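Fibronectin-binding protein (Streptococcus pyogenes, PDB 5A0L) binds host tissue as a surface adhesin, its N-terminal domain carrying an internal thioester that mediates covalent attachment to the host. Local coordinates at residues P57-T60 with Y61-T64; S74-A77 with F78-A82; A123-V126 with T127-I131. All coordinates share one frame; numbering follows the deposited sequence. Where two conformers were deposited one is given.

Contact 1. Residues P57-T60 with Y61-T64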
ATOM      1  N   PRO A  57      -6.089  -1.458  -9.844  1.00 12.66           N
ATOM      2  CA  PRO A  57      -5.771  -2.356 -10.962  1.00 13.49           C
ATOM      3  C   PRO A  57      -6.801  -3.483 -11.085  1.00 13.42           C
ATOM      4  O   PRO A  57      -7.339  -3.990 -10.105  1.00 14.46           O
ATOM      5  CB  PRO A  57      -4.411  -2.951 -10.565  1.00 13.54           C
ATOM      6  CG  PRO A  57      -3.813  -1.880  -9.715  1.00 13.85           C
ATOM      7  CD  PRO A  57      -4.965  -1.339  -8.901  1.00 14.03           C
ATOM      8  N   ARG A  58      -7.078  -3.858 -12.339  1.00 14.22           N
ATOM      9  CA  ARG A  58      -7.956  -4.979 -12.652  0.50 14.38           C
ATOM     10  C   ARG A  58      -7.392  -6.307 -12.129  1.00 14.82           C
ATOM     11  O   ARG A  58      -6.179  -6.470 -11.983  1.00 15.50           O
ATOM     12  CB  ARG A  58      -8.176  -5.051 -14.172  0.50 14.74           C
ATOM     13  CG  ARG A  58      -8.840  -3.811 -14.780  0.50 16.43           C
ATOM     14  CD  ARG A  58     -10.105  -3.414 -14.018  0.50 18.41           C
ATOM     15  NE  ARG A  58     -11.104  -4.483 -14.012  0.50 21.07           N
ATOM     16  CZ  ARG A  58     -11.910  -4.766 -12.989  0.50 24.05           C
ATOM     17  NH1 ARG A  58     -11.832  -4.083 -11.848  0.50 28.06           N
ATOM     18  NH2 ARG A  58     -12.766  -5.771 -13.094  0.50 28.03           N
ATOM     19  N   PRO A  59      -8.274  -7.298 -11.927  1.00 15.43           N
ATOM     20  CA  PRO A  59      -7.812  -8.638 -11.590  1.00 15.73           C
ATOM     21  C   PRO A  59      -6.844  -9.181 -12.619  1.00 15.19           C
ATOM     22  O   PRO A  59      -6.966  -8.899 -13.823  1.00 16.53           O
ATOM     23  CB  PRO A  59      -9.104  -9.472 -11.551  1.00 18.90           C
ATOM     24  CG  PRO A  59     -10.170  -8.486 -11.201  1.00 19.33           C
ATOM     25  CD  PRO A  59      -9.742  -7.221 -11.935  1.00 17.17           C
ATOM     26  N   THR A  60      -5.920 -10.012 -12.191  1.00 15.66           N
ATOM     27  CA  THR A  60      -4.993 -10.658 -13.087  1.00 15.92           C
ATOM     28  C   THR A  60      -5.728 -11.363 -14.231  1.00 16.86           C
ATOM     29  O   THR A  60      -6.767 -12.001 -14.026  1.00 18.61           O
ATOM     30  CB  THR A  60      -4.120 -11.676 -12.357  1.00 16.65           C
ATOM     31  OG1 THR A  60      -3.909 -11.239 -11.020  1.00 17.43           O
ATOM     32  CG2 THR A  60      -2.804 -11.854 -13.089  1.00 18.31           C
ATOM     33  N   TYR A  61      -5.178 -11.201 -15.436  1.00 17.11           N
ATOM     34  CA  TYR A  61      -5.666 -11.935 -16.622  1.00 17.82           C
ATOM     35  C   TYR A  61      -6.970 -11.350 -17.177  1.00 19.13           C
ATOM     36  O   TYR A  61      -7.575 -11.938 -18.072  1.00 21.50           O
ATOM     37  CB  TYR A  61      -5.745 -13.472 -16.436  1.00 19.58           C
ATOM     38  CG  TYR A  61      -4.478 -14.086 -15.918  1.00 21.75           C
ATOM     39  CD1 TYR A  61      -3.353 -14.231 -16.735  1.00 21.77           C
ATOM     40  CD2 TYR A  61      -4.395 -14.514 -14.607  1.00 20.81           C
ATOM     41  CE1 TYR A  61      -2.170 -14.791 -16.242  1.00 23.84           C
ATOM     42  CE2 TYR A  61      -3.225 -15.078 -14.114  1.00 22.85           C
ATOM     43  CZ  TYR A  61      -2.125 -15.217 -14.934  1.00 22.65           C
ATOM     44  OH  TYR A  61      -0.942 -15.778 -14.454  1.00 27.10           O
ATOM     45  N   SER A  62      -7.378 -10.183 -16.695  1.00 19.85           N
ATOM     46  CA  SER A  62      -8.518  -9.443 -17.248  0.50 20.21           C
ATOM     47  C   SER A  62      -8.276  -9.116 -18.720  1.00 21.02           C
ATOM     48  O   SER A  62      -7.142  -9.188 -19.224  1.00 22.70           O
ATOM     49  CB  SER A  62      -8.794  -8.121 -16.485  0.50 21.27           C
ATOM     50  OG  SER A  62      -9.269  -8.323 -15.152  0.50 21.05           O
ATOM     51  N   THR A  63      -9.359  -8.758 -19.408  1.00 24.42           N
ATOM     52  CA  THR A  63      -9.251  -8.295 -20.801  1.00 24.82           C
ATOM     53  C   THR A  63      -8.696  -6.882 -20.948  1.00 25.33           C
ATOM     54  O   THR A  63      -8.339  -6.491 -22.046  1.00 32.78           O
ATOM     55  CB  THR A  63     -10.604  -8.321 -21.516  1.00 26.86           C
ATOM     56  OG1 THR A  63     -11.573  -7.563 -20.775  1.00 36.09           O
ATOM     57  CG2 THR A  63     -11.080  -9.760 -21.658  1.00 33.09           C
ATOM     58  N   THR A  64      -8.682  -6.151 -19.836  1.00 24.07           N
ATOM     59  CA  THR A  64      -8.091  -4.845 -19.686  1.00 26.89           C
ATOM     60  C   THR A  64      -6.906  -5.018 -18.736  1.00 22.31           C
ATOM     61  O   THR A  64      -7.084  -5.551 -17.634  1.00 24.62           O
ATOM     62  CB  THR A  64      -9.112  -3.897 -18.987  1.00 29.02           C
ATOM     63  OG1 THR A  64     -10.335  -3.791 -19.749  1.00 33.15           O
ATOM     64  CG2 THR A  64      -8.550  -2.598 -18.691  1.00 30.21           C
TER
HETATM   65  O   HOH W   1      -5.174  -7.409 -15.375  1.00 21.49           O
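The carbonyl oxygen of Pro-59 is gripped twice by Ser-62 as the chain reverses in a type II beta turn from Pro-59 to Ser-62. The backbone N of Ser-62 reaches Pro-59 O at 3.2 Å, a moderately bent bond (N-H...O 148°) that closes the turn. In the conformer of Ser-62 described here, its OG donates a shorter bond of 2.7 Å to Pro-59 O. Both donors come from the same face of the carbonyl plane. OG can reach back because it stands beside its own backbone N, opposite the carbonyl carbon (chi1 -68°). A water lies 2.8 Å from Pro-59 O, placed to donate to it, and is at best weakly linked to Thr-64 O.

The same hydroxyl of Ser-62 touches carbons: OG lies 3.4 Å from Pro-59 CD and 3.6 Å from Arg-58 CB. In the arginine conformer described, the chain folds back at chi2 and chi3, and its guanidinium lays one face over Pro-59 CD. At the bend of the turn, the methyl CG2 of Thr-60 sits 3.7 Å from the centroid of the Tyr-61 ring, over its face and offset toward the rim: a CH-pi contact between side chains pointing the same way. Tyr-20 OH bonds to Tyr-61 N, and Asp-23 pairs through backbone bonds with Arg-58 and Thr-60, pinning the loop to strand 19-23.

With OG and N of one serine sharing an acceptor, and probably a water beside them, the side chain reinforces the main-chain bond of the turn in this surface loop.

Contact 2. Residues S74-A77 with F78-A82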
ATOM      1  N   SER A  74      10.760   8.837  -3.242  1.00 13.87           N
ATOM      2  CA  SER A  74      11.423   9.949  -2.541  1.00 14.20           C
ATOM      3  C   SER A  74      10.338  10.852  -2.020  1.00 14.17           C
ATOM      4  O   SER A  74       9.183  10.754  -2.465  1.00 14.81           O
ATOM      5  CB  SER A  74      12.297  10.772  -3.500  1.00 15.81           C
ATOM      6  OG  SER A  74      11.505  11.408  -4.512  1.00 18.09           O
ATOM      7  N   GLY A  75      10.680  11.823  -1.170  1.00 14.99           N
ATOM      8  CA  GLY A  75       9.652  12.740  -0.731  1.00 15.51           C
ATOM      9  C   GLY A  75       9.042  13.526  -1.882  1.00 14.31           C
ATOM     10  O   GLY A  75       7.837  13.725  -1.895  1.00 15.24           O
ATOM     11  N   SER A  76       9.866  13.934  -2.849  1.00 14.61           N
ATOM     12  CA  SER A  76       9.379  14.616  -4.055  0.50 15.31           C
ATOM     13  C   SER A  76       8.385  13.772  -4.851  1.00 15.37           C
ATOM     14  O   SER A  76       7.331  14.238  -5.267  1.00 16.34           O
ATOM     15  CB  SER A  76      10.540  14.930  -4.968  0.50 14.81           C
ATOM     16  OG  SER A  76      10.038  15.594  -6.102  0.50 17.47           O
ATOM     17  N   ALA A  77       8.752  12.509  -5.089  1.00 14.53           N
ATOM     18  CA  ALA A  77       7.886  11.622  -5.851  1.00 14.03           C
ATOM     19  C   ALA A  77       6.609  11.337  -5.075  1.00 14.27           C
ATOM     20  O   ALA A  77       5.528  11.237  -5.668  1.00 15.29           O
ATOM     21  CB  ALA A  77       8.610  10.337  -6.171  1.00 15.68           C
ATOM     22  N   PHE A  78       6.738  11.113  -3.770  1.00 13.39           N
ATOM     23  CA  PHE A  78       5.550  10.864  -2.987  1.00 14.05           C
ATOM     24  C   PHE A  78       4.592  12.038  -3.054  1.00 15.27           C
ATOM     25  O   PHE A  78       3.378  11.870  -3.121  1.00 20.18           O
ATOM     26  CB  PHE A  78       5.896  10.505  -1.544  1.00 14.33           C
ATOM     27  CG  PHE A  78       6.682   9.214  -1.362  1.00 13.59           C
ATOM     28  CD1 PHE A  78       6.675   8.197  -2.281  1.00 14.11           C
ATOM     29  CD2 PHE A  78       7.397   9.019  -0.202  1.00 15.34           C
ATOM     30  CE1 PHE A  78       7.377   7.014  -2.065  1.00 15.17           C
ATOM     31  CE2 PHE A  78       8.112   7.876   0.004  1.00 16.20           C
ATOM     32  CZ  PHE A  78       8.097   6.850  -0.919  1.00 14.91           C
ATOM     33  N   LYS A  79       5.118  13.261  -3.015  1.00 14.58           N
ATOM     34  CA  LYS A  79       4.261  14.441  -3.174  1.00 15.23           C
ATOM     35  C   LYS A  79       3.621  14.480  -4.576  1.00 15.52           C
ATOM     36  O   LYS A  79       2.389  14.651  -4.699  1.00 18.36           O
ATOM     37  CB  LYS A  79       5.031  15.729  -2.850  1.00 17.58           C
ATOM     38  CG  LYS A  79       4.364  17.058  -3.201  1.00 25.46           C
ATOM     39  CD  LYS A  79       3.063  17.358  -2.529  1.00 30.82           C
ATOM     40  CE  LYS A  79       2.489  18.699  -3.031  1.00 42.02           C
ATOM     41  NZ  LYS A  79       1.103  18.965  -2.550  1.00 56.35           N
ATOM     42  N   SER A  80       4.455  14.307  -5.613  1.00 14.57           N
ATOM     43  CA  SER A  80       4.020  14.532  -6.991  1.00 16.13           C
ATOM     44  C   SER A  80       2.977  13.532  -7.465  1.00 16.03           C
ATOM     45  O   SER A  80       2.130  13.866  -8.302  1.00 19.09           O
ATOM     46  CB  SER A  80       5.239  14.477  -7.925  1.00 20.95           C
ATOM     47  OG  SER A  80       6.005  15.637  -7.710  1.00 26.93           O
ATOM     48  N   TYR A  81       3.095  12.283  -7.018  1.00 13.40           N
ATOM     49  CA  TYR A  81       2.203  11.207  -7.487  1.00 14.05           C
ATOM     50  C   TYR A  81       0.993  10.961  -6.603  1.00 14.75           C
ATOM     51  O   TYR A  81       0.162  10.100  -6.935  1.00 17.17           O
ATOM     52  CB  TYR A  81       3.013   9.915  -7.749  1.00 15.02           C
ATOM     53  CG  TYR A  81       3.945  10.100  -8.917  1.00 15.50           C
ATOM     54  CD1 TYR A  81       3.463  10.064 -10.242  1.00 21.34           C
ATOM     55  CD2 TYR A  81       5.277  10.358  -8.760  1.00 16.58           C
ATOM     56  CE1 TYR A  81       4.295  10.306 -11.309  1.00 27.14           C
ATOM     57  CE2 TYR A  81       6.118  10.580  -9.821  1.00 19.79           C
ATOM     58  CZ  TYR A  81       5.635  10.558 -11.102  1.00 24.01           C
ATOM     59  OH  TYR A  81       6.473  10.783 -12.183  1.00 33.64           O
ATOM     60  N   ALA A  82       0.930  11.667  -5.464  1.00 15.01           N
ATOM     61  CA  ALA A  82      -0.208  11.659  -4.557  1.00 15.69           C
ATOM     62  C   ALA A  82      -1.211  12.780  -4.907  1.00 16.64           C
ATOM     63  O   ALA A  82      -0.803  13.842  -5.380  1.00 21.79           O
ATOM     64  CB  ALA A  82       0.236  11.839  -3.132  1.00 16.76           C
TER
HETATM   65  O   HOH W   2       8.540  14.475  -8.214  1.00 32.01           O
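Phe-78 presses the face of its ring against Ser-74 O, which sits 3.1 Å above the ring plane, offset toward the rim. The same oxygen takes the first bond of helix 75-81, from Phe-78 N at 2.8 Å and nearly straight (N-H...O 167°). The ring stands beside its own backbone N, opposite the carbonyl carbon (chi1 -64°), and this brings it back alongside the first turn. Ser-74 is the N-cap: its OG accepts from Ala-77 N at 3.0 Å, so the first turn is fastened both by a side chain and by the main chain. This is the tightly packed part. Leu-95 and Ile-99 of helix 92-105 and Ile-192 of strand 191-195 pack on Phe-78, while Glu-96 OE1 accepts from Gly-75 N, so a carboxylate and the Ser-74 hydroxyl each take one amide of the first turn.

The other side is looser and wet. Ser-76 and Ser-80, one turn apart, keep their OG atoms 4.3 Å from each other, and a water hydrogen-bonds to both, 2.8 Å from Ser-76 OG and from Ser-80 OG; this bridge rests on one of the two deposited conformers of Ser-76. Lys-79 bends at chi2 and carries its amine away from the first turn. Farther along the helix, Ala-77 CB meets Tyr-81 CD2 at 4.2 Å, and Ala-77 O lies at the edge of the tyrosine ring, near its plane.

Ser-74 N is buried here without a partner in the model, a probable small cost set against the Gly-75 and Ala-77 amides, which both have acceptors. The carboxylate of Glu-96, if ionised, would interact favourably with the positive end of the helix dipole.

Contact 3. Residues A123-V126 with T127-I131; sequences AILV and TQNAI
Thr-127 and Asn-129 each reach back one turn along helix 120-135 and add a side-chain bond to a carbonyl already used by the main chain. At the first carbonyl, Ala-123 O accepts from Thr-127 N at 3.0 Å and from Thr-127 OG1 at 2.8 Å, the two donors arriving from opposite faces of the carbonyl plane. OG1 lies opposite its own carbonyl carbon (chi1 -54°), which turns the hydroxyl back toward the preceding turn. At the second, Leu-125 O takes Asn-129 N at 3.1 Å and Asn-129 ND2 at 2.9 Å, again from opposite faces. The ND2 bond is straight (N-H...O 164°) and runs close to the amide plane of Asn-129, although the donor stands above the carbonyl plane.

The plain main-chain bonds continue the helix, with Gln-128 N on Ile-124 O at 2.8 Å and Ala-130 N on Val-126 O at 3.1 Å.

Van der Waals contact between the segments is modest. Leu-125 and Asn-129 run side by side, pointing the same way, with Leu-125 CD1 3.7 Å from Asn-129 ND2. The remaining apolar side chains pack outward: Ile-124 on Tyr-48 of strand 45-49, Val-126 and Ala-130 on helix 158-172, Ile-131 on helix 92-105.

Two polar links lead out of the segments: Thr-127 OG1 also accepts from Tyr-107 N, and Gln-128 NE2 donates to the backbone O of Cys-49, the only cysteine of the chain and therefore probably the thioester cysteine. The hydroxyl of Thr-127, the amide nitrogen of Asn-129 and the amide of Gln-128 thus all have partners in this mostly buried part of the helix, and the Gln-128 bond fixes it against the backbone of the likely reactive residue.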
ATOM      1  N   ALA A 123      -4.093  -7.623   6.924  1.00 12.38           N
ATOM      2  CA  ALA A 123      -2.864  -6.877   7.163  1.00 12.05           C
ATOM      3  C   ALA A 123      -2.643  -5.906   6.001  1.00 12.51           C
ATOM      4  O   ALA A 123      -2.206  -4.749   6.208  1.00 12.22           O
ATOM      5  CB  ALA A 123      -1.700  -7.813   7.341  1.00 13.19           C
ATOM      6  N   ILE A 124      -2.881  -6.372   4.777  1.00 12.15           N
ATOM      7  CA  ILE A 124      -2.824  -5.485   3.595  1.00 11.91           C
ATOM      8  C   ILE A 124      -3.845  -4.356   3.780  1.00 12.02           C
ATOM      9  O   ILE A 124      -3.531  -3.189   3.534  1.00 12.14           O
ATOM     10  CB  ILE A 124      -3.097  -6.314   2.327  1.00 11.96           C
ATOM     11  CG1 ILE A 124      -1.923  -7.244   2.030  1.00 14.51           C
ATOM     12  CG2 ILE A 124      -3.362  -5.408   1.126  1.00 12.38           C
ATOM     13  CD1 ILE A 124      -2.210  -8.309   1.000  1.00 15.87           C
ATOM     14  N   LEU A 125      -5.046  -4.682   4.207  1.00 11.84           N
ATOM     15  CA  LEU A 125      -6.089  -3.678   4.369  1.00 12.96           C
ATOM     16  C   LEU A 125      -5.694  -2.615   5.394  1.00 12.67           C
ATOM     17  O   LEU A 125      -5.914  -1.403   5.168  1.00 13.26           O
ATOM     18  CB  LEU A 125      -7.411  -4.346   4.707  1.00 14.98           C
ATOM     19  CG  LEU A 125      -8.625  -3.470   4.864  1.00 15.97           C
ATOM     20  CD1 LEU A 125      -8.892  -2.637   3.616  1.00 18.03           C
ATOM     21  CD2 LEU A 125      -9.823  -4.397   5.189  1.00 18.25           C
ATOM     22  N   VAL A 126      -5.141  -3.042   6.521  1.00 12.22           N
ATOM     23  CA  VAL A 126      -4.647  -2.083   7.520  1.00 11.66           C
ATOM     24  C   VAL A 126      -3.553  -1.193   6.940  1.00 11.23           C
ATOM     25  O   VAL A 126      -3.602   0.044   7.080  1.00 11.72           O
ATOM     26  CB  VAL A 126      -4.161  -2.811   8.778  1.00 12.16           C
ATOM     27  CG1 VAL A 126      -3.398  -1.885   9.708  1.00 13.30           C
ATOM     28  CG2 VAL A 126      -5.320  -3.445   9.505  1.00 14.13           C
ATOM     29  N   THR A 127      -2.577  -1.793   6.302  1.00 10.83           N
ATOM     30  CA  THR A 127      -1.454  -1.040   5.774  1.00 10.95           C
ATOM     31  C   THR A 127      -1.930  -0.055   4.715  1.00 11.50           C
ATOM     32  O   THR A 127      -1.470   1.091   4.655  1.00 11.37           O
ATOM     33  CB  THR A 127      -0.379  -1.973   5.210  1.00 10.78           C
ATOM     34  OG1 THR A 127      -0.004  -2.947   6.212  1.00 12.11           O
ATOM     35  CG2 THR A 127       0.850  -1.235   4.805  1.00 11.61           C
ATOM     36  N   GLN A 128      -2.861  -0.504   3.885  1.00 10.64           N
ATOM     37  CA  GLN A 128      -3.430   0.338   2.828  1.00 11.09           C
ATOM     38  C   GLN A 128      -4.092   1.574   3.430  1.00 11.30           C
ATOM     39  O   GLN A 128      -3.972   2.687   2.881  1.00 11.66           O
ATOM     40  CB  GLN A 128      -4.450  -0.488   2.038  1.00 10.80           C
ATOM     41  CG  GLN A 128      -5.124   0.293   0.897  1.00 11.27           C
ATOM     42  CD  GLN A 128      -4.151   0.684  -0.168  1.00 11.18           C
ATOM     43  OE1 GLN A 128      -3.814  -0.115  -1.056  1.00 11.81           O
ATOM     44  NE2 GLN A 128      -3.634   1.921  -0.078  1.00 11.53           N
ATOM     45  N   ASN A 129      -4.809   1.408   4.528  1.00 11.30           N
ATOM     46  CA  ASN A 129      -5.426   2.548   5.179  1.00 11.64           C
ATOM     47  C   ASN A 129      -4.383   3.509   5.757  1.00 12.14           C
ATOM     48  O   ASN A 129      -4.570   4.734   5.671  1.00 12.95           O
ATOM     49  CB  ASN A 129      -6.409   2.098   6.257  1.00 13.18           C
ATOM     50  CG  ASN A 129      -7.777   1.817   5.698  1.00 14.93           C
ATOM     51  OD1 ASN A 129      -8.579   2.732   5.559  1.00 17.55           O
ATOM     52  ND2 ASN A 129      -8.040   0.588   5.307  1.00 16.64           N
ATOM     53  N   ALA A 130      -3.281   2.992   6.306  1.00 11.59           N
ATOM     54  CA  ALA A 130      -2.233   3.849   6.805  1.00 11.52           C
ATOM     55  C   ALA A 130      -1.575   4.616   5.677  1.00 11.55           C
ATOM     56  O   ALA A 130      -1.180   5.794   5.840  1.00 12.48           O
ATOM     57  CB  ALA A 130      -1.216   3.035   7.593  1.00 12.44           C
ATOM     58  N   ILE A 131      -1.427   3.990   4.515  1.00 10.68           N
ATOM     59  CA  ILE A 131      -0.854   4.706   3.367  0.50 10.89           C
ATOM     60  C   ILE A 131      -1.770   5.859   2.930  1.00 12.09           C
ATOM     61  O   ILE A 131      -1.301   6.974   2.686  1.00 12.09           O
ATOM     62  CB  ILE A 131      -0.521   3.739   2.196  0.50 10.77           C
ATOM     63  CG1 ILE A 131       0.687   2.864   2.590  0.50 11.36           C
ATOM     64  CG2 ILE A 131      -0.271   4.492   0.884  0.50 11.86           C
ATOM     65  CD1 ILE A 131       1.955   3.627   2.886  0.50 11.23           C
TER

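From the N terminus, the chain first builds strands 19-23, 35-39 and 45-49 of the antiparallel barrel. Contact 1 then closes a tight reversal in the loop between strands 45-49 and 66-72, at the surface. Strand 66-72 leads straight into contact 2, which starts helix 75-81 and ties it to helix 92-105 and strand 191-195. Contact 3 follows in the middle of helix 120-135, near the centre of the chain, where this helix packs on strand 45-49 and on helices 92-105 and 158-172. The three are local and lie in series, neither nesting nor crossing. They do not touch: the nearest atoms of contact 3 are about 8 Å from both contact 1 and contact 2, and those of contacts 1 and 2 about 13 Å apart.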